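Local structure of prenylcyclase (Actinoplanes teichomyceticus, 6IJ1) at residues 52-57 / 333-338; 19-24 / 325-330; 233-238 / 272-277; 67-72 / 104-109. The protein probably acts as a prenylcyclase or prenyltransferase, working on isoprenoid substrates. All blocks are in the same frame, centred on the assembly; numbering follows the deposited sequence.

Contact 1: residues 52-57 / 333-338; sequences LVQLPH and VLQALR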
loop_
_atom_site.group_PDB
_atom_site.type_symbol
_atom_site.label_atom_id
_atom_site.label_comp_id
_atom_site.label_asym_id
_atom_site.label_seq_id
_atom_site.Cartn_x
_atom_site.Cartn_y
_atom_site.Cartn_z
ATOM N N LEU A 52 -2.667 -0.546 12.762
ATOM C CA LEU A 52 -2.736 -0.665 14.216
ATOM C C LEU A 52 -4.071 -0.151 14.738
ATOM O O LEU A 52 -4.603 -0.727 15.673
ATOM C CB LEU A 52 -1.568 0.078 14.864
ATOM C CG LEU A 52 -0.189 -0.582 14.711
ATOM C CD1 LEU A 52 0.900 0.278 15.311
ATOM C CD2 LEU A 52 -0.167 -1.970 15.349
ATOM N N VAL A 53 -4.628 0.919 14.153
ATOM C CA VAL A 53 -5.870 1.433 14.752
ATOM C C VAL A 53 -7.057 0.518 14.487
ATOM O O VAL A 53 -8.117 0.702 15.108
ATOM C CB VAL A 53 -6.213 2.882 14.290
ATOM C CG1 VAL A 53 -5.146 3.900 14.692
ATOM C CG2 VAL A 53 -6.528 2.985 12.784
ATOM N N GLN A 54 -6.926 -0.498 13.634
ATOM C CA GLN A 54 -7.987 -1.457 13.348
ATOM C C GLN A 54 -7.881 -2.749 14.155
ATOM O O GLN A 54 -8.748 -3.626 14.001
ATOM C CB GLN A 54 -7.978 -1.812 11.871
ATOM C CG GLN A 54 -8.199 -0.630 10.969
ATOM C CD GLN A 54 -8.054 -1.051 9.514
ATOM O OE1 GLN A 54 -8.813 -1.905 9.015
ATOM N NE2 GLN A 54 -7.009 -0.533 8.847
ATOM N N LEU A 55 -6.845 -2.919 14.976
ATOM C CA LEU A 55 -6.605 -4.141 15.725
ATOM C C LEU A 55 -7.185 -4.006 17.121
ATOM O O LEU A 55 -7.205 -2.917 17.691
ATOM C CB LEU A 55 -5.109 -4.431 15.818
ATOM C CG LEU A 55 -4.505 -4.632 14.414
ATOM C CD1 LEU A 55 -3.017 -4.929 14.538
ATOM C CD2 LEU A 55 -5.216 -5.731 13.636
ATOM N N PRO A 56 -7.624 -5.120 17.707
ATOM C CA PRO A 56 -8.270 -5.064 19.032
ATOM C C PRO A 56 -7.257 -5.113 20.173
ATOM O O PRO A 56 -7.210 -6.062 20.983
ATOM C CB PRO A 56 -9.182 -6.294 18.993
ATOM C CG PRO A 56 -8.361 -7.320 18.210
ATOM C CD PRO A 56 -7.672 -6.471 17.114
ATOM N N HIS A 57 -6.428 -4.073 20.261
ATOM C CA HIS A 57 -5.378 -3.998 21.267
ATOM C C HIS A 57 -5.235 -2.533 21.640
ATOM O O HIS A 57 -4.983 -1.687 20.782
ATOM C CB HIS A 57 -4.047 -4.614 20.736
ATOM C CG HIS A 57 -4.120 -6.105 20.512
ATOM N ND1 HIS A 57 -4.098 -7.025 21.545
ATOM C CD2 HIS A 57 -4.263 -6.833 19.373
ATOM C CE1 HIS A 57 -4.196 -8.249 21.053
ATOM N NE2 HIS A 57 -4.304 -8.162 19.738
ATOM N N VAL A 333 0.562 -8.113 6.781
ATOM C CA VAL A 333 0.128 -9.405 7.251
ATOM C C VAL A 333 -0.886 -9.250 8.380
ATOM O O VAL A 333 -1.886 -9.973 8.409
ATOM C CB VAL A 333 1.361 -10.233 7.712
ATOM C CG1 VAL A 333 0.835 -11.517 8.390
ATOM C CG2 VAL A 333 2.270 -10.583 6.474
ATOM N N LEU A 334 -0.632 -8.354 9.341
ATOM C CA LEU A 334 -1.614 -8.194 10.427
ATOM C C LEU A 334 -2.968 -7.774 9.873
ATOM O O LEU A 334 -4.007 -8.244 10.374
ATOM C CB LEU A 334 -1.125 -7.170 11.450
ATOM C CG LEU A 334 0.117 -7.627 12.213
ATOM C CD1 LEU A 334 0.612 -6.505 13.137
ATOM C CD2 LEU A 334 -0.184 -8.887 13.080
ATOM N N GLN A 335 -2.985 -6.901 8.856
ATOM C CA GLN A 335 -4.285 -6.525 8.273
ATOM C C GLN A 335 -4.992 -7.754 7.719
ATOM O O GLN A 335 -6.217 -7.938 7.917
ATOM C CB GLN A 335 -4.041 -5.442 7.202
ATOM C CG GLN A 335 -5.337 -4.931 6.502
ATOM C CD GLN A 335 -6.054 -3.955 7.351
ATOM O OE1 GLN A 335 -5.503 -2.918 7.712
ATOM N NE2 GLN A 335 -7.276 -4.268 7.716
ATOM N N ALA A 336 -4.257 -8.648 7.063
ATOM C CA ALA A 336 -4.875 -9.865 6.542
ATOM C C ALA A 336 -5.359 -10.766 7.664
ATOM O O ALA A 336 -6.408 -11.401 7.525
ATOM C CB ALA A 336 -3.842 -10.608 5.674
ATOM N N LEU A 337 -4.574 -10.902 8.726
ATOM C CA LEU A 337 -5.002 -11.819 9.810
ATOM C C LEU A 337 -6.284 -11.291 10.458
ATOM O O LEU A 337 -7.142 -12.099 10.790
ATOM C CB LEU A 337 -3.858 -12.003 10.806
ATOM C CG LEU A 337 -2.714 -12.865 10.280
ATOM C CD1 LEU A 337 -1.604 -12.977 11.306
ATOM C CD2 LEU A 337 -3.210 -14.241 9.875
ATOM N N ARG A 338 -6.401 -9.977 10.594
ATOM C CA ARG A 338 -7.628 -9.387 11.175
ATOM C C ARG A 338 -8.807 -9.719 10.256
ATOM O O ARG A 338 -9.855 -10.090 10.762
ATOM C CB ARG A 338 -7.438 -7.884 11.367
ATOM C CG ARG A 338 -8.706 -7.141 11.751
ATOM C CD ARG A 338 -8.864 -7.094 13.251
ATOM N NE ARG A 338 -8.974 -8.386 13.899
ATOM C CZ ARG A 338 -9.876 -8.673 14.829
ATOM N NH1 ARG A 338 -10.736 -7.747 15.210
ATOM N NH2 ARG A 338 -9.921 -9.882 15.360
#

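Contact 2: residues 19-24 / 325-330; sequences DFLLDR and FGLHTT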
loop_
_atom_site.group_PDB
_atom_site.type_symbol
_atom_site.label_atom_id
_atom_site.label_comp_id
_atom_site.label_asym_id
_atom_site.label_seq_id
_atom_site.Cartn_x
_atom_site.Cartn_y
_atom_site.Cartn_z
ATOM N N ASP A 19 3.335 -6.394 19.142
ATOM C CA ASP A 19 4.507 -6.132 19.969
ATOM C C ASP A 19 5.729 -5.831 19.111
ATOM O O ASP A 19 6.515 -4.969 19.453
ATOM C CB ASP A 19 4.830 -7.317 20.850
ATOM C CG ASP A 19 3.816 -7.509 22.006
ATOM O OD1 ASP A 19 3.180 -6.525 22.436
ATOM O OD2 ASP A 19 3.694 -8.645 22.457
ATOM N N PHE A 20 5.930 -6.563 18.000
ATOM C CA PHE A 20 7.051 -6.228 17.111
ATOM C C PHE A 20 6.953 -4.786 16.639
ATOM O O PHE A 20 7.914 -4.033 16.706
ATOM C CB PHE A 20 7.071 -7.197 15.912
ATOM C CG PHE A 20 8.057 -6.803 14.837
ATOM C CD1 PHE A 20 9.370 -7.220 14.908
ATOM C CD2 PHE A 20 7.657 -6.015 13.744
ATOM C CE1 PHE A 20 10.301 -6.830 13.893
ATOM C CE2 PHE A 20 8.575 -5.658 12.743
ATOM C CZ PHE A 20 9.873 -6.044 12.821
ATOM N N LEU A 21 5.768 -4.363 16.169
ATOM C CA LEU A 21 5.679 -3.021 15.605
ATOM C C LEU A 21 5.817 -1.946 16.686
ATOM O O LEU A 21 6.481 -0.944 16.483
ATOM C CB LEU A 21 4.349 -2.839 14.868
ATOM C CG LEU A 21 4.200 -3.633 13.551
ATOM C CD1 LEU A 21 2.787 -3.511 13.024
ATOM C CD2 LEU A 21 5.243 -3.107 12.553
ATOM N N LEU A 22 5.195 -2.149 17.848
ATOM C CA LEU A 22 5.370 -1.170 18.926
ATOM C C LEU A 22 6.820 -1.084 19.375
ATOM O O LEU A 22 7.303 0.009 19.675
ATOM C CB LEU A 22 4.461 -1.540 20.098
ATOM C CG LEU A 22 2.983 -1.399 19.822
ATOM C CD1 LEU A 22 2.215 -1.952 21.073
ATOM C CD2 LEU A 22 2.592 0.047 19.500
ATOM N N ASP A 23 7.533 -2.223 19.447
ATOM C CA ASP A 23 8.943 -2.172 19.839
ATOM C C ASP A 23 9.814 -1.494 18.807
ATOM O O ASP A 23 10.913 -1.015 19.149
ATOM C CB ASP A 23 9.465 -3.584 20.117
ATOM C CG ASP A 23 8.905 -4.164 21.413
ATOM O OD1 ASP A 23 8.260 -3.402 22.172
ATOM O OD2 ASP A 23 9.112 -5.370 21.685
ATOM N N ARG A 24 9.373 -1.401 17.551
ATOM C CA ARG A 24 10.170 -0.753 16.521
ATOM C C ARG A 24 9.801 0.723 16.319
ATOM O O ARG A 24 10.308 1.369 15.395
ATOM C CB ARG A 24 10.047 -1.532 15.183
ATOM C CG ARG A 24 10.450 -3.017 15.134
ATOM C CD ARG A 24 11.795 -3.189 15.618
ATOM N NE ARG A 24 12.343 -4.565 15.626
ATOM C CZ ARG A 24 11.987 -5.529 16.481
ATOM N NH1 ARG A 24 10.975 -5.329 17.333
ATOM N NH2 ARG A 24 12.620 -6.721 16.454
ATOM N N PHE A 325 13.328 -3.250 7.259
ATOM C CA PHE A 325 13.119 -3.582 8.665
ATOM C C PHE A 325 11.882 -4.427 8.898
ATOM O O PHE A 325 11.569 -4.756 10.052
ATOM C CB PHE A 325 13.090 -2.271 9.474
ATOM C CG PHE A 325 14.357 -1.518 9.324
ATOM C CD1 PHE A 325 15.505 -2.050 9.813
ATOM C CD2 PHE A 325 14.378 -0.336 8.628
ATOM C CE1 PHE A 325 16.719 -1.315 9.644
ATOM C CE2 PHE A 325 15.569 0.391 8.432
ATOM C CZ PHE A 325 16.729 -0.116 8.946
ATOM N N GLY A 326 11.159 -4.807 7.815
ATOM C CA GLY A 326 10.022 -5.706 7.931
ATOM C C GLY A 326 8.757 -5.076 8.476
ATOM O O GLY A 326 7.778 -5.800 8.721
ATOM N N LEU A 327 8.725 -3.743 8.591
ATOM C CA LEU A 327 7.514 -3.142 9.187
ATOM C C LEU A 327 6.366 -3.162 8.175
ATOM O O LEU A 327 5.215 -3.447 8.537
ATOM C CB LEU A 327 7.738 -1.693 9.655
ATOM C CG LEU A 327 8.950 -1.354 10.521
ATOM C CD1 LEU A 327 8.676 0.053 11.151
ATOM C CD2 LEU A 327 9.218 -2.343 11.588
ATOM N N HIS A 328 6.652 -2.854 6.902
ATOM C CA HIS A 328 5.565 -2.827 5.934
ATOM C C HIS A 328 4.971 -4.205 5.762
ATOM O O HIS A 328 3.754 -4.377 5.780
ATOM C CB HIS A 328 6.114 -2.265 4.609
ATOM C CG HIS A 328 5.059 -1.863 3.630
ATOM N ND1 HIS A 328 4.208 -2.769 3.055
ATOM C CD2 HIS A 328 4.708 -0.645 3.154
ATOM C CE1 HIS A 328 3.375 -2.135 2.250
ATOM N NE2 HIS A 328 3.645 -0.831 2.292
ATOM N N THR A 329 5.829 -5.215 5.646
ATOM C CA THR A 329 5.317 -6.594 5.504
ATOM C C THR A 329 4.501 -6.989 6.711
ATOM O O THR A 329 3.410 -7.537 6.585
ATOM C CB THR A 329 6.488 -7.595 5.337
ATOM O OG1 THR A 329 7.236 -7.312 4.157
ATOM C CG2 THR A 329 5.970 -9.061 5.252
ATOM N N THR A 330 5.008 -6.724 7.908
ATOM C CA THR A 330 4.296 -7.167 9.098
ATOM C C THR A 330 2.952 -6.464 9.214
ATOM O O THR A 330 1.956 -7.120 9.545
ATOM C CB THR A 330 5.189 -6.893 10.315
ATOM O OG1 THR A 330 6.371 -7.664 10.180
ATOM C CG2 THR A 330 4.453 -7.295 11.614
#

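Contact 3: residues 233-238 / 272-277; sequences DGAVTT and AGWLTR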
loop_
_atom_site.group_PDB
_atom_site.type_symbol
_atom_site.label_atom_id
_atom_site.label_comp_id
_atom_site.label_asym_id
_atom_site.label_seq_id
_atom_site.Cartn_x
_atom_site.Cartn_y
_atom_site.Cartn_z
ATOM N N ASP A 233 -0.734 -25.335 0.455
ATOM C CA ASP A 233 -0.202 -25.023 1.775
ATOM C C ASP A 233 -0.566 -23.623 2.258
ATOM O O ASP A 233 -0.220 -23.241 3.402
ATOM C CB ASP A 233 1.316 -25.162 1.792
ATOM C CG ASP A 233 1.998 -24.227 0.807
ATOM O OD1 ASP A 233 1.337 -23.506 0.018
ATOM O OD2 ASP A 233 3.269 -24.255 0.781
ATOM N N GLY A 234 -1.412 -22.903 1.490
ATOM C CA GLY A 234 -1.809 -21.572 1.881
ATOM C C GLY A 234 -0.949 -20.461 1.308
ATOM O O GLY A 234 -1.304 -19.299 1.538
ATOM N N ALA A 235 0.196 -20.768 0.714
ATOM C CA ALA A 235 1.153 -19.715 0.342
ATOM C C ALA A 235 0.921 -19.244 -1.078
ATOM O O ALA A 235 0.533 -20.023 -1.971
ATOM C CB ALA A 235 2.608 -20.217 0.423
ATOM N N VAL A 236 1.189 -17.949 -1.329
ATOM C CA VAL A 236 1.377 -17.449 -2.678
ATOM C C VAL A 236 2.882 -17.405 -2.916
ATOM O O VAL A 236 3.571 -16.642 -2.244
ATOM C CB VAL A 236 0.756 -16.050 -2.844
ATOM C CG1 VAL A 236 1.054 -15.512 -4.226
ATOM C CG2 VAL A 236 -0.769 -16.172 -2.576
ATOM N N THR A 237 3.398 -18.269 -3.776
ATOM C CA THR A 237 4.832 -18.259 -4.068
ATOM C C THR A 237 5.123 -17.304 -5.216
ATOM O O THR A 237 4.275 -17.053 -6.100
ATOM C CB THR A 237 5.306 -19.674 -4.440
ATOM O OG1 THR A 237 4.635 -20.078 -5.652
ATOM C CG2 THR A 237 5.031 -20.625 -3.305
ATOM N N THR A 238 6.326 -16.728 -5.191
ATOM C CA THR A 238 6.727 -15.761 -6.243
ATOM C C THR A 238 8.169 -16.027 -6.681
ATOM O O THR A 238 8.837 -16.818 -6.065
ATOM C CB THR A 238 6.573 -14.316 -5.754
ATOM O OG1 THR A 238 7.589 -14.030 -4.797
ATOM C CG2 THR A 238 5.217 -14.038 -5.149
ATOM N N ALA A 272 -4.252 -17.990 6.076
ATOM C CA ALA A 272 -4.054 -17.520 7.465
ATOM C C ALA A 272 -3.159 -18.513 8.216
ATOM O O ALA A 272 -2.334 -18.069 9.001
ATOM C CB ALA A 272 -5.380 -17.332 8.159
ATOM N N GLY A 273 -3.361 -19.809 7.986
ATOM C CA GLY A 273 -2.534 -20.838 8.638
ATOM C C GLY A 273 -1.091 -20.740 8.183
ATOM O O GLY A 273 -0.204 -20.856 9.021
ATOM N N TRP A 274 -0.874 -20.570 6.881
ATOM C CA TRP A 274 0.500 -20.400 6.389
ATOM C C TRP A 274 1.158 -19.186 7.046
ATOM O O TRP A 274 2.294 -19.257 7.557
ATOM C CB TRP A 274 0.547 -20.298 4.855
ATOM C CG TRP A 274 1.964 -20.330 4.294
ATOM C CD1 TRP A 274 2.630 -21.433 3.857
ATOM C CD2 TRP A 274 2.881 -19.219 4.193
ATOM N NE1 TRP A 274 3.914 -21.067 3.439
ATOM C CE2 TRP A 274 4.071 -19.719 3.667
ATOM C CE3 TRP A 274 2.794 -17.850 4.510
ATOM C CZ2 TRP A 274 5.184 -18.898 3.430
ATOM C CZ3 TRP A 274 3.899 -17.026 4.234
ATOM C CH2 TRP A 274 5.075 -17.561 3.739
ATOM N N LEU A 275 0.461 -18.035 7.073
ATOM C CA LEU A 275 1.019 -16.863 7.747
ATOM C C LEU A 275 1.309 -17.134 9.211
ATOM O O LEU A 275 2.372 -16.731 9.707
ATOM C CB LEU A 275 0.067 -15.636 7.594
ATOM C CG LEU A 275 -0.011 -15.169 6.158
ATOM C CD1 LEU A 275 -1.272 -14.269 5.940
ATOM C CD2 LEU A 275 1.248 -14.445 5.727
ATOM N N THR A 276 0.378 -17.815 9.924
ATOM C CA THR A 276 0.649 -18.100 11.326
ATOM C C THR A 276 1.874 -18.996 11.514
ATOM O O THR A 276 2.727 -18.723 12.390
ATOM C CB THR A 276 -0.616 -18.727 11.921
ATOM O OG1 THR A 276 -1.673 -17.731 11.822
ATOM C CG2 THR A 276 -0.397 -18.969 13.348
ATOM N N ARG A 277 2.039 -19.996 10.650
ATOM C CA ARG A 277 3.137 -20.943 10.784
ATOM C C ARG A 277 4.457 -20.278 10.436
ATOM O O ARG A 277 5.517 -20.735 10.900
ATOM C CB ARG A 277 2.953 -22.144 9.862
ATOM C CG ARG A 277 1.874 -23.094 10.317
ATOM C CD ARG A 277 1.917 -24.421 9.493
ATOM N NE ARG A 277 1.981 -24.279 8.040
ATOM C CZ ARG A 277 0.900 -24.086 7.265
ATOM N NH1 ARG A 277 -0.296 -24.057 7.793
ATOM N NH2 ARG A 277 1.047 -24.004 5.954
HETATM O O HOH W 1 -2.393 -23.602 5.826
#

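Contact 4: residues 67-72 / 104-109; sequences AMDLLV and LGRSGE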
loop_
_atom_site.group_PDB
_atom_site.type_symbol
_atom_site.label_atom_id
_atom_site.label_comp_id
_atom_site.label_asym_id
_atom_site.label_seq_id
_atom_site.Cartn_x
_atom_site.Cartn_y
_atom_site.Cartn_z
ATOM N N ALA A 67 0.547 8.572 16.206
ATOM C CA ALA A 67 1.111 8.796 14.882
ATOM C C ALA A 67 0.299 9.792 14.067
ATOM O O ALA A 67 0.865 10.613 13.335
ATOM C CB ALA A 67 1.181 7.446 14.135
ATOM N N MET A 68 -1.042 9.708 14.137
ATOM C CA MET A 68 -1.851 10.710 13.461
ATOM C C MET A 68 -1.507 12.112 13.956
ATOM O O MET A 68 -1.324 13.024 13.147
ATOM C CB MET A 68 -3.337 10.417 13.685
ATOM C CG MET A 68 -4.240 11.432 13.009
ATOM S SD MET A 68 -4.676 11.112 11.276
ATOM C CE MET A 68 -3.462 12.006 10.397
ATOM N N ASP A 69 -1.366 12.265 15.291
ATOM C CA ASP A 69 -0.970 13.579 15.818
ATOM C C ASP A 69 0.382 14.032 15.301
ATOM O O ASP A 69 0.574 15.219 15.046
ATOM C CB ASP A 69 -0.907 13.553 17.341
ATOM C CG ASP A 69 -2.245 13.446 17.970
ATOM O OD1 ASP A 69 -3.208 13.903 17.317
ATOM O OD2 ASP A 69 -2.319 12.899 19.096
ATOM N N LEU A 70 1.342 13.093 15.119
ATOM C CA LEU A 70 2.644 13.460 14.567
ATOM C C LEU A 70 2.572 13.864 13.101
ATOM O O LEU A 70 3.366 14.689 12.627
ATOM C CB LEU A 70 3.627 12.275 14.680
ATOM C CG LEU A 70 4.049 11.761 16.042
ATOM C CD1 LEU A 70 4.844 10.518 15.819
ATOM C CD2 LEU A 70 4.905 12.801 16.800
ATOM N N LEU A 71 1.655 13.243 12.341
ATOM C CA LEU A 71 1.629 13.475 10.922
ATOM C C LEU A 71 1.000 14.808 10.555
ATOM O O LEU A 71 1.326 15.376 9.520
ATOM C CB LEU A 71 0.852 12.343 10.254
ATOM C CG LEU A 71 1.636 11.015 10.154
ATOM C CD1 LEU A 71 0.625 9.931 9.918
ATOM C CD2 LEU A 71 2.684 11.143 8.981
ATOM N N VAL A 72 0.000 15.263 11.317
ATOM C CA VAL A 72 -0.704 16.482 10.898
ATOM C C VAL A 72 0.256 17.649 10.686
ATOM O O VAL A 72 0.202 18.283 9.610
ATOM C CB VAL A 72 -1.829 16.810 11.894
ATOM C CG1 VAL A 72 -2.421 18.209 11.593
ATOM C CG2 VAL A 72 -2.959 15.769 11.813
ATOM N N LEU A 104 -9.832 7.108 11.852
ATOM C CA LEU A 104 -9.920 7.708 13.178
ATOM C C LEU A 104 -11.083 8.690 13.314
ATOM O O LEU A 104 -11.261 9.263 14.387
ATOM C CB LEU A 104 -8.608 8.434 13.503
ATOM C CG LEU A 104 -7.471 7.422 13.767
ATOM C CD1 LEU A 104 -6.152 8.146 14.022
ATOM C CD2 LEU A 104 -7.785 6.504 14.987
ATOM N N GLY A 105 -11.853 8.923 12.276
ATOM C CA GLY A 105 -12.964 9.874 12.328
ATOM C C GLY A 105 -12.545 11.316 12.307
ATOM O O GLY A 105 -13.322 12.186 12.734
ATOM N N ARG A 106 -11.319 11.601 11.862
ATOM C CA ARG A 106 -10.751 12.940 11.942
ATOM C C ARG A 106 -10.661 13.622 10.593
ATOM O O ARG A 106 -10.116 14.733 10.483
ATOM C CB ARG A 106 -9.356 12.871 12.568
ATOM C CG ARG A 106 -9.384 12.491 14.020
ATOM C CD ARG A 106 -7.987 12.657 14.614
ATOM N NE ARG A 106 -7.486 14.022 14.487
ATOM C CZ ARG A 106 -6.295 14.431 14.923
ATOM N NH1 ARG A 106 -5.487 13.555 15.528
ATOM N NH2 ARG A 106 -5.913 15.690 14.748
ATOM N N SER A 107 -11.203 13.005 9.530
ATOM C CA SER A 107 -11.013 13.537 8.186
ATOM C C SER A 107 -11.887 14.736 7.848
ATOM O O SER A 107 -11.694 15.301 6.772
ATOM C CB SER A 107 -11.230 12.437 7.125
ATOM O OG SER A 107 -12.610 12.089 7.106
ATOM N N GLY A 108 -12.762 15.174 8.786
ATOM C CA GLY A 108 -13.434 16.454 8.590
ATOM C C GLY A 108 -12.605 17.639 9.091
ATOM O O GLY A 108 -12.962 18.796 8.768
ATOM N N GLU A 109 -11.485 17.395 9.775
ATOM C CA GLU A 109 -10.741 18.585 10.232
ATOM C C GLU A 109 -10.230 19.408 9.049
ATOM O O GLU A 109 -9.986 18.877 7.954
ATOM C CB GLU A 109 -9.564 18.127 11.070
ATOM C CG GLU A 109 -10.045 17.498 12.343
ATOM C CD GLU A 109 -9.032 16.815 13.257
ATOM O OE1 GLU A 109 -7.802 17.036 13.076
ATOM O OE2 GLU A 109 -9.478 16.040 14.133
HETATM O O HOH W 2 -3.579 16.779 15.947
#

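Contact 1: residues 52-57 / 333-338
Gln54, Leu55 and Pro56 meet Leu334, Gln335 and Arg338 where the connection between helix 42-52 and helix 58-71 packs against the C-terminal helix 327-341. A type I beta turn from Leu52 to Leu55, with Leu55 N bonded to Leu52 O at 3.2 Å, runs straight into an inverse gamma turn centred on Pro56, and together the two turns bring three successive residues against the helix.

The polar part is a pair of amides. Gln335 NE2 donates to Gln54 OE1 over 3.1 Å, with an N-H...O angle of 161°. The acceptor lies in the amide plane of Gln335, but the donor stands above the carbonyl plane of Gln54, well out of it, and the two amide planes are 37° apart. Gln335 arrives there through a bend at chi2 (79°). Gln54 NE2 lies 3.0 Å from Gln335 OE1 and is hydrogen-bonded to Gly50 O, a bond that helps fix the rotation of the amide. A leucine in place of Gln54 would probably leave Gln335 NE2 without this acceptor and Gly50 O without its side-chain donor.

The apolar part centres on Leu55. Its CD1 meets Leu334 CD1 at 4.2 Å, the two side chains crossing at about a right angle, while its CD2 rests on Arg338 CB at 3.8 Å. Val18 of helix 10-23 also touches Leu55.

Arg338 adds a mixed contact. Its CD passes 3.6 Å from Gln54 O, and the Pro56 ring covers one face of the guanidinium, offset toward the rim, with Pro56 CD 3.8 Å from Arg338 NH1.

Contact 2: residues 19-24 / 325-330
Phe20 and Thr330 are turned into the same contact by their first torsions. In Phe20, CG stands anti to the backbone N (chi1 171°), sending the ring across to the start of helix 327-341. In Thr330 it is the methyl CG2 that takes this position, with OG1 opposite the carbonyl carbon (chi1 -63°), which lets OG1 turn back to its own helix.

The far end of the Phe20 ring is wedged among several partners. Phe325 O lies at the ring edge, close to its plane, 3.5 Å from Phe20 CZ. Leu327 CD2 approaches obliquely to 3.6 Å from Phe20 CE2, and the same methyl lies 3.8 Å from Arg24 CB. Arg24 then folds back over Phe20: its CG covers one ring face, and Phe20 CE1 sits over the centre of its guanidinium. Alongside, Leu21 CD2 meets Leu327 CB at 4.1 Å and Leu21 CG meets Thr330 CG2 at 4.2 Å.

Gly326, at the N-cap position, has positive phi, and a side chain here would point toward Phe20. Gly326 O accepts from both Thr330 N and Thr330 OG1, the latter at 2.8 Å, from opposite faces of the carbonyl plane. On the far side of this helix His328 stacks on Tyr47.

The two terminal helices thus meet mainly through carbon surfaces, while the hydroxyl of Thr330 is satisfied by a carbonyl of its own segment.

Contact 3: residues 233-238 / 272-277
The indole of Trp274 turns one face to the methyl of Ala235, and this face-on meeting sets the geometry of the contact. Ala235 CB stands 3.5 Å from the centroid of the five-membered ring of Trp274 and 15° off the ring normal, a CH-pi interaction. Its closest ring atom is Trp274 NE1, at 3.4 Å from Ala235 CB. The indole is carried toward the turn because CG of Trp274 is anti to the backbone N (chi1 -171°). His278, one turn on, stacks on the indole.

Asp233 runs beside Trp274, pointing the same way, its carboxylate steeply inclined to the indole. Its OD1 accepts Ala235 N at 3.0 Å, an Asx turn that holds the methyl of Ala235 in position. Asp233 O meets the edge of the indole and passes 3.4 Å from Trp274 CB. Gly234 has positive phi at this tight approach, and a side chain on it would collide with Trp274 CB.

Arg277 presents its guanidinium edge to the same carbonyl: NH2 donates to Asp233 O over 2.9 Å at an angle of 140°, in the carbonyl plane. A water bridges the pair, giving a longer bond to Asp233 O and accepting Arg277 NH1 at 2.9 Å.

Replacing Trp274 by a serine would probably open a gap under the methyl of Ala235 and leave His278 without its stacking partner.

The turn follows helix 216-229 and leads to helix 246-256, where Val236 touches Ala248 and Ala252 and Trp274 touches Pro246. Helix 265-278 in turn packs through Ala272 and Leu275 on helix 327-341.

Contact 4: residues 67-72 / 104-109
Asp69 and Arg106 form the salt bridge at the centre of this surface contact. Arg106 NH1 donates to Asp69 OD1 over 2.9 Å with an N-H...O angle of 150°, meeting the oxygen almost end-on. The acceptor lies near the guanidinium plane, yet the carboxylate itself is turned 57° from that plane, so this is a single-oxygen grip. A water closes a second route, giving a hydrogen bond to Asp69 OD1 at 3.2 Å and taking one from Arg106 NH2 at 2.8 Å.

Carbon atoms flank the bridge. Met68 CG comes obliquely to 3.5 Å from Arg106 NH1, while Met68 CB packs on Leu104 CD1 at 3.6 Å; Leu104 and Arg106 each run past the methionine in the opposite direction to it. Val72 CG2 is a more distant neighbour of Arg106 NH2.

The next shell fixes the arginine. Glu109 grips it side-on with both oxygens: NE reaches Glu109 OE2 and NH2 reaches Glu109 OE1, each at 2.9 Å, the latter on the syn lone pair. A bend at chi3 (59°) brings the guanidinium to both carboxylates, and a type I beta turn from Arg106 to Glu109 places the glutamate. Flanked by two acids, Arg106 is likely to stay charged. Trp111 NE1 bonds to Glu109 OE1 and so steadies that carboxylate.

Gly105 ends helix 91-104 with a Schellman motif, and just beyond it the bridge ties the loop leading to helix 112-121 to the last turn of helix 58-71. Met68 continues inward onto Val97 and Leu100 of helix 91-104, and Ala67 packs on helix 42-52.

In the fold
From the N terminus, helix 10-23 opens contact 2 at 19-24, and the turn at 52-57 opens contact 1. Contact 4 then closes a short local loop between 67-72 and 104-109, and contact 3 another between 233-238 and 272-277. These two are in series, about 34 Å apart between centres, and each is nested inside contacts 1 and 2. The start of helix 327-341, with the two residues before it, closes contact 2, and the helix further on closes contact 1, so these long loops cross. Together they join the first helix and the turn after helix 42-52 to the last helix. Leu334 touches Leu21, Val333 and Leu337 reach contact 3, and Val53 meets Leu104 of contact 4.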